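Local coordinates for protein alanine glyoxylate transaminase (Thermococcus litoralis, PDB 2ZC0) that probably catalyses transfer of the amino group from alanine to glyoxylate, using a pyridoxal phosphate cofactor, as a homodimeric archaeal aminotransferase, at residues V102-G107 against M270-I275; T108-L113 against G256-E261. All coordinates share one frame; numbering follows the deposited sequence.

Interaction 1: residues V102-G107 against M270-I275; sequences VITIGG and MQKQPI. With PMP (4'-deoxy-4'-aminopyridoxal-5'-phosphate), chain F.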
loop_
_atom_site.group_PDB
_atom_site.type_symbol
_atom_site.label_atom_id
_atom_site.label_comp_id
_atom_site.label_asym_id
_atom_site.label_seq_id
_atom_site.Cartn_x
_atom_site.Cartn_y
_atom_site.Cartn_z
ATOM N N VAL A 102 21.007 16.427 5.669
ATOM C CA VAL A 102 19.773 16.958 5.099
ATOM C C VAL A 102 19.018 17.670 6.226
ATOM O O VAL A 102 18.609 17.030 7.197
ATOM C CB VAL A 102 18.866 15.824 4.528
ATOM C CG1 VAL A 102 17.618 16.422 3.888
ATOM C CG2 VAL A 102 19.644 14.991 3.519
ATOM N N ILE A 103 18.867 18.990 6.081
ATOM C CA ILE A 103 18.171 19.844 7.043
ATOM C C ILE A 103 16.675 19.647 6.865
ATOM O O ILE A 103 16.099 20.016 5.834
ATOM C CB ILE A 103 18.462 21.352 6.827
ATOM C CG1 ILE A 103 19.970 21.608 6.840
ATOM C CG2 ILE A 103 17.783 22.184 7.916
ATOM C CD1 ILE A 103 20.676 21.002 8.011
ATOM N N THR A 104 16.062 19.092 7.903
ATOM C CA THR A 104 14.651 18.774 7.919
ATOM C C THR A 104 13.894 19.639 8.920
ATOM O O THR A 104 14.494 20.428 9.662
ATOM C CB THR A 104 14.466 17.292 8.299
ATOM O OG1 THR A 104 15.093 17.051 9.563
ATOM C CG2 THR A 104 15.113 16.395 7.263
ATOM N N ILE A 105 12.571 19.488 8.929
ATOM C CA ILE A 105 11.699 20.226 9.838
ATOM C C ILE A 105 11.790 19.536 11.195
ATOM O O ILE A 105 10.880 18.812 11.601
ATOM C CB ILE A 105 10.222 20.191 9.336
ATOM C CG1 ILE A 105 10.123 20.841 7.952
ATOM C CG2 ILE A 105 9.312 20.922 10.309
ATOM C CD1 ILE A 105 10.556 22.295 7.915
ATOM N N GLY A 106 12.917 19.728 11.876
ATOM C CA GLY A 106 13.123 19.109 13.180
ATOM C C GLY A 106 13.445 17.625 13.102
ATOM O O GLY A 106 13.525 17.058 12.016
ATOM N N GLY A 107 13.649 16.996 14.256
ATOM C CA GLY A 107 13.931 15.571 14.281
ATOM C C GLY A 107 12.712 14.805 13.789
ATOM O O GLY A 107 12.844 13.709 13.245
ATOM N N MET A 270 15.360 13.377 -3.049
ATOM C CA MET A 270 14.443 13.464 -4.191
ATOM C C MET A 270 13.009 13.730 -3.782
ATOM O O MET A 270 12.292 14.440 -4.470
ATOM C CB MET A 270 14.438 12.171 -5.002
ATOM C CG MET A 270 15.572 11.957 -5.982
ATOM S SD MET A 270 15.205 10.502 -7.055
ATOM C CE MET A 270 16.733 10.394 -8.001
ATOM N N GLN A 271 12.580 13.138 -2.670
ATOM C CA GLN A 271 11.201 13.323 -2.219
ATOM C C GLN A 271 10.952 14.586 -1.400
ATOM O O GLN A 271 9.821 15.060 -1.339
ATOM C CB GLN A 271 10.738 12.117 -1.397
ATOM C CG GLN A 271 11.498 11.943 -0.093
ATOM C CD GLN A 271 10.800 11.035 0.928
ATOM O OE1 GLN A 271 9.836 10.333 0.615
ATOM N NE2 GLN A 271 11.306 11.046 2.152
ATOM N N LYS A 272 12.003 15.140 -0.796
ATOM C CA LYS A 272 11.862 16.301 0.082
ATOM C C LYS A 272 11.256 17.623 -0.404
ATOM O O LYS A 272 10.437 18.202 0.308
ATOM C CB LYS A 272 13.203 16.593 0.760
ATOM C CG LYS A 272 13.092 17.466 1.997
ATOM C CD LYS A 272 14.428 17.516 2.742
ATOM C CE LYS A 272 14.332 18.378 3.985
ATOM N NZ LYS A 272 14.067 19.786 3.623
ATOM N N GLN A 273 11.636 18.124 -1.578
ATOM C CA GLN A 273 11.068 19.404 -2.010
ATOM C C GLN A 273 9.526 19.359 -2.067
ATOM O O GLN A 273 8.871 20.289 -1.610
ATOM C CB GLN A 273 11.672 19.861 -3.355
ATOM C CG GLN A 273 11.256 21.305 -3.755
ATOM C CD GLN A 273 12.071 21.898 -4.916
ATOM O OE1 GLN A 273 13.104 22.549 -4.709
ATOM N NE2 GLN A 273 11.598 21.677 -6.144
ATOM N N PRO A 274 8.935 18.269 -2.598
ATOM C CA PRO A 274 7.467 18.172 -2.670
ATOM C C PRO A 274 6.747 17.904 -1.330
ATOM O O PRO A 274 5.513 17.834 -1.293
ATOM C CB PRO A 274 7.220 17.050 -3.685
ATOM C CG PRO A 274 8.486 17.011 -4.501
ATOM C CD PRO A 274 9.574 17.282 -3.487
ATOM N N ILE A 275 7.472 17.718 -0.229
ATOM C CA ILE A 275 6.738 17.535 1.018
ATOM C C ILE A 275 6.870 18.729 1.970
ATOM O O ILE A 275 5.882 19.118 2.579
ATOM C CB ILE A 275 7.060 16.191 1.750
ATOM C CG1 ILE A 275 7.576 16.478 3.149
ATOM C CG2 ILE A 275 7.999 15.335 0.944
ATOM C CD1 ILE A 275 7.450 15.300 4.044
HETATM N N1 PMP F . 13.207 12.646 18.942
HETATM C C2 PMP F . 12.904 12.571 20.257
HETATM C C2A PMP F . 13.358 11.311 20.999
HETATM C C3 PMP F . 12.206 13.618 20.917
HETATM O O3 PMP F . 11.909 13.503 22.268
HETATM C C4 PMP F . 11.808 14.778 20.153
HETATM C C4A PMP F . 11.052 15.910 20.874
HETATM N N4A PMP F . 9.706 16.139 20.348
HETATM C C5 PMP F . 12.177 14.809 18.656
HETATM C C6 PMP F . 12.878 13.708 18.106
HETATM C C5A PMP F . 11.817 15.986 17.730
HETATM O O4P PMP F . 12.371 16.884 18.069
HETATM P P PMP F . 12.082 18.184 17.059
HETATM O O1P PMP F . 13.519 18.832 16.005
HETATM O O2P PMP F . 11.593 19.610 18.233
HETATM O O3P PMP F . 10.705 17.906 15.911
#
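Val102 meets Lys272 through its CG1 methyl. This branch lies anti to the backbone N (chi1 -178°) and rests against the lysine chain, with Val102 CG1 3.6 Å from Lys272 CD. The two side chains run past each other in opposite directions. Lys272 stays extended as far as CE, then bends at its last torsion (chi4 -65°). The bend brings the ammonium group to the backbone of the next residue, where Lys272 NZ makes a weak hydrogen bond to Ile103 O at 3.0 Å. The buried ammonium is held mainly by a hydrogen bond to Ala74 O and a salt bridge to the Asp276 carboxylate, and Ile103 O adds to these.

Thr104 comes next. Its methyl meets the lysine nearly at a right angle, with Thr104 CG2 3.9 Å from Lys272 CE. Its hydroxyl has a separate task: Thr104 OG1 donates to Gly106 O at 2.9 Å, tilted 34° from the carbonyl plane. This bond spans the bend between strand 101-104 and helix 106-118. Such a strand-turn-helix passage at the cofactor phosphate belongs to the large domain of fold type I pyridoxal phosphate enzymes. Within it, Ile105 is the centre of an inverse gamma turn, with a weak bond from Gly106 N to Thr104 O at 2.8 Å. The side chain of Ile105 packs on Arg254, Asp276 and Pro280.

Gly106 lines the PMP pocket and has a positive phi, which favours glycine. Gly107 N donates to PMP O1P, although the exact place of that oxygen is uncertain. Next to Lys272, Gln271 O accepts a hydrogen bond from Gln141 of the second subunit.

Interaction 2: residues T108-L113 against G256-E261; sequences TGALDL and GWIIAE. With PMP (4'-deoxy-4'-aminopyridoxal-5'-phosphate), chain F.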
loop_
_atom_site.group_PDB
_atom_site.type_symbol
_atom_site.label_atom_id
_atom_site.label_comp_id
_atom_site.label_asym_id
_atom_site.label_seq_id
_atom_site.Cartn_x
_atom_site.Cartn_y
_atom_site.Cartn_z
ATOM N N THR A 108 11.529 15.400 13.966
ATOM C CA THR A 108 10.257 14.806 13.554
ATOM C C THR A 108 10.221 14.642 12.037
ATOM O O THR A 108 9.959 13.560 11.530
ATOM C CB THR A 108 9.046 15.693 13.967
ATOM O OG1 THR A 108 9.029 15.861 15.391
ATOM C CG2 THR A 108 7.725 15.051 13.525
ATOM N N GLY A 109 10.479 15.729 11.320
ATOM C CA GLY A 109 10.479 15.674 9.867
ATOM C C GLY A 109 11.484 14.663 9.367
ATOM O O GLY A 109 11.198 13.898 8.454
ATOM N N ALA A 110 12.663 14.649 9.982
ATOM C CA ALA A 110 13.722 13.710 9.607
ATOM C C ALA A 110 13.215 12.278 9.720
ATOM O O ALA A 110 13.417 11.462 8.824
ATOM C CB ALA A 110 14.942 13.910 10.506
ATOM N N LEU A 111 12.547 11.983 10.828
ATOM C CA LEU A 111 12.021 10.642 11.070
ATOM C C LEU A 111 10.870 10.291 10.105
ATOM O O LEU A 111 10.713 9.136 9.728
ATOM C CB LEU A 111 11.548 10.523 12.527
ATOM C CG LEU A 111 12.399 9.876 13.646
ATOM C CD1 LEU A 111 13.715 9.336 13.128
ATOM C CD2 LEU A 111 12.615 10.895 14.753
ATOM N N ASP A 112 10.067 11.280 9.719
ATOM C CA ASP A 112 8.959 11.056 8.792
ATOM C C ASP A 112 9.527 10.831 7.381
ATOM O O ASP A 112 9.108 9.918 6.664
ATOM C CB ASP A 112 8.011 12.268 8.820
ATOM C CG ASP A 112 6.913 12.187 7.769
ATOM O OD1 ASP A 112 7.074 12.835 6.713
ATOM O OD2 ASP A 112 5.911 11.481 7.985
ATOM N N LEU A 113 10.495 11.654 6.997
ATOM C CA LEU A 113 11.132 11.507 5.697
ATOM C C LEU A 113 11.754 10.104 5.580
ATOM O O LEU A 113 11.576 9.426 4.569
ATOM C CB LEU A 113 12.188 12.611 5.507
ATOM C CG LEU A 113 11.761 13.765 4.576
ATOM C CD1 LEU A 113 10.321 14.119 4.820
ATOM C CD2 LEU A 113 12.667 14.983 4.761
ATOM N N GLY A 256 16.216 20.446 12.114
ATOM C CA GLY A 256 16.716 19.117 12.387
ATOM C C GLY A 256 17.470 18.600 11.179
ATOM O O GLY A 256 17.631 19.315 10.184
ATOM N N TRP A 257 17.922 17.355 11.242
ATOM C CA TRP A 257 18.677 16.819 10.131
ATOM C C TRP A 257 18.696 15.303 10.037
ATOM O O TRP A 257 18.370 14.589 10.987
ATOM C CB TRP A 257 20.124 17.346 10.174
ATOM C CG TRP A 257 20.854 17.017 11.459
ATOM C CD1 TRP A 257 21.422 15.820 11.801
ATOM C CD2 TRP A 257 21.011 17.869 12.605
ATOM N NE1 TRP A 257 21.917 15.872 13.084
ATOM C CE2 TRP A 257 21.678 17.116 13.602
ATOM C CE3 TRP A 257 20.648 19.190 12.887
ATOM C CZ2 TRP A 257 21.987 17.643 14.864
ATOM C CZ3 TRP A 257 20.952 19.716 14.142
ATOM C CH2 TRP A 257 21.618 18.942 15.118
ATOM N N ILE A 258 19.049 14.835 8.849
ATOM C CA ILE A 258 19.189 13.433 8.570
ATOM C C ILE A 258 20.645 13.270 8.163
ATOM O O ILE A 258 21.243 14.172 7.573
ATOM C CB ILE A 258 18.334 12.990 7.365
ATOM C CG1 ILE A 258 16.863 12.909 7.748
ATOM C CG2 ILE A 258 18.814 11.642 6.851
ATOM C CD1 ILE A 258 15.973 12.475 6.610
ATOM N N ILE A 259 21.221 12.128 8.502
ATOM C CA ILE A 259 22.578 11.823 8.095
ATOM C C ILE A 259 22.419 10.407 7.593
ATOM O O ILE A 259 22.116 9.501 8.370
ATOM C CB ILE A 259 23.604 11.818 9.251
ATOM C CG1 ILE A 259 23.790 13.216 9.842
ATOM C CG2 ILE A 259 24.956 11.345 8.710
ATOM C CD1 ILE A 259 24.799 13.222 11.018
ATOM N N ALA A 260 22.576 10.248 6.285
ATOM C CA ALA A 260 22.453 8.970 5.609
ATOM C C ALA A 260 23.445 8.968 4.452
ATOM O O ALA A 260 24.130 9.968 4.194
ATOM C CB ALA A 260 21.030 8.789 5.081
ATOM N N GLU A 261 23.504 7.851 3.737
ATOM C CA GLU A 261 24.437 7.717 2.632
ATOM C C GLU A 261 23.837 6.945 1.493
ATOM O O GLU A 261 22.756 6.390 1.615
ATOM C CB GLU A 261 25.708 6.998 3.101
ATOM C CG GLU A 261 26.600 7.845 3.987
ATOM C CD GLU A 261 27.002 7.125 5.262
ATOM O OE1 GLU A 261 27.632 6.043 5.177
ATOM O OE2 GLU A 261 26.678 7.647 6.351
HETATM N N1 PMP F . 13.207 12.646 18.942
HETATM C C2 PMP F . 12.904 12.571 20.257
HETATM C C2A PMP F . 13.358 11.311 20.999
HETATM C C3 PMP F . 12.206 13.618 20.917
HETATM O O3 PMP F . 11.909 13.503 22.268
HETATM C C4 PMP F . 11.808 14.778 20.153
HETATM C C4A PMP F . 11.052 15.910 20.874
HETATM N N4A PMP F . 9.706 16.139 20.348
HETATM C C5 PMP F . 12.177 14.809 18.656
HETATM C C6 PMP F . 12.878 13.708 18.106
HETATM C C5A PMP F . 11.817 15.986 17.730
HETATM O O4P PMP F . 12.371 16.884 18.069
HETATM P P PMP F . 12.082 18.184 17.059
HETATM O O1P PMP F . 13.519 18.832 16.005
HETATM O O2P PMP F . 11.593 19.610 18.233
HETATM O O3P PMP F . 10.705 17.906 15.911
#
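Phosphate oxygen O3P of PMP is gripped twice by Thr108. The hydroxyl gives the shorter bond, with Thr108 OG1 2.7 Å from PMP O3P. The backbone gives a longer one, Thr108 N to PMP O3P at 3.3 Å. Chi1 of -60° turns OG1 to the backbone N side of the residue, and this lets both donors reach the same oxygen. Thr108 lies in the first turn of helix 106-118. The helix start therefore faces the phosphate, and its dipole would favour the negative charge.

Two residues on, Ala110 brings the helix against strand 256-259. The axes of the two short segments approach to 7.2 Å and their N-to-C directions differ by 36°. The Ala110 methyl touches the side chain of Ile258, with Ala110 CB 3.5 Å from Ile258 CG1. The same methyl sits beside the strand backbone, with Ala110 CB 3.5 Å from Trp257 O. Ile258 points its extended tip (chi2 -180°) at the helix. Its end lies beside a helix carbonyl, Ile258 CD1 being 3.5 Å from Ala110 O. It also meets the next turn, where Leu113 CB is 3.9 Å from Ile258 CD1.

Strand 256-259 runs antiparallel to both of its neighbours, 101-104 and 239-244. This is the odd strand of the large-domain sheet in fold type I aminotransferases, and helix 106-118 packs over it. Trp257 points away from the helix and packs on Leu245. Asp112 OD2 makes a salt bridge to Arg116 of the second subunit.

The meeting of helix and strand is thus apolar and buried: Ala110 and Leu113 touch one isoleucine, and the Ala110 methyl also lies beside a strand carbonyl. Thr108 and Asp112 turn their polar groups to the cofactor and the second subunit, while Leu113 O accepts from Gln271 NE2.

How the interactions relate
Interactions 1 and 2 have centres about 7 Å apart and share helix 106-118. Their strands are neighbours in one sheet, probably joined by backbone hydrogen bonds from Thr104 N to Gly256 O and from Ile258 N to Val102 O, both at 2.8 Å. Thr104 also packs on the helix, with its OG1 3.3 Å from Ala110 CB. Ile275 packs on Leu113, so the loop after helix 262-272 touches the same helix. Along the chain, interaction 2 is nested within the loop closed by interaction 1. The consecutive Gly107 and Thr108 bond to different phosphate oxygens of PMP, Gly107 less surely. Tyr71 of the second subunit also bonds to this cofactor.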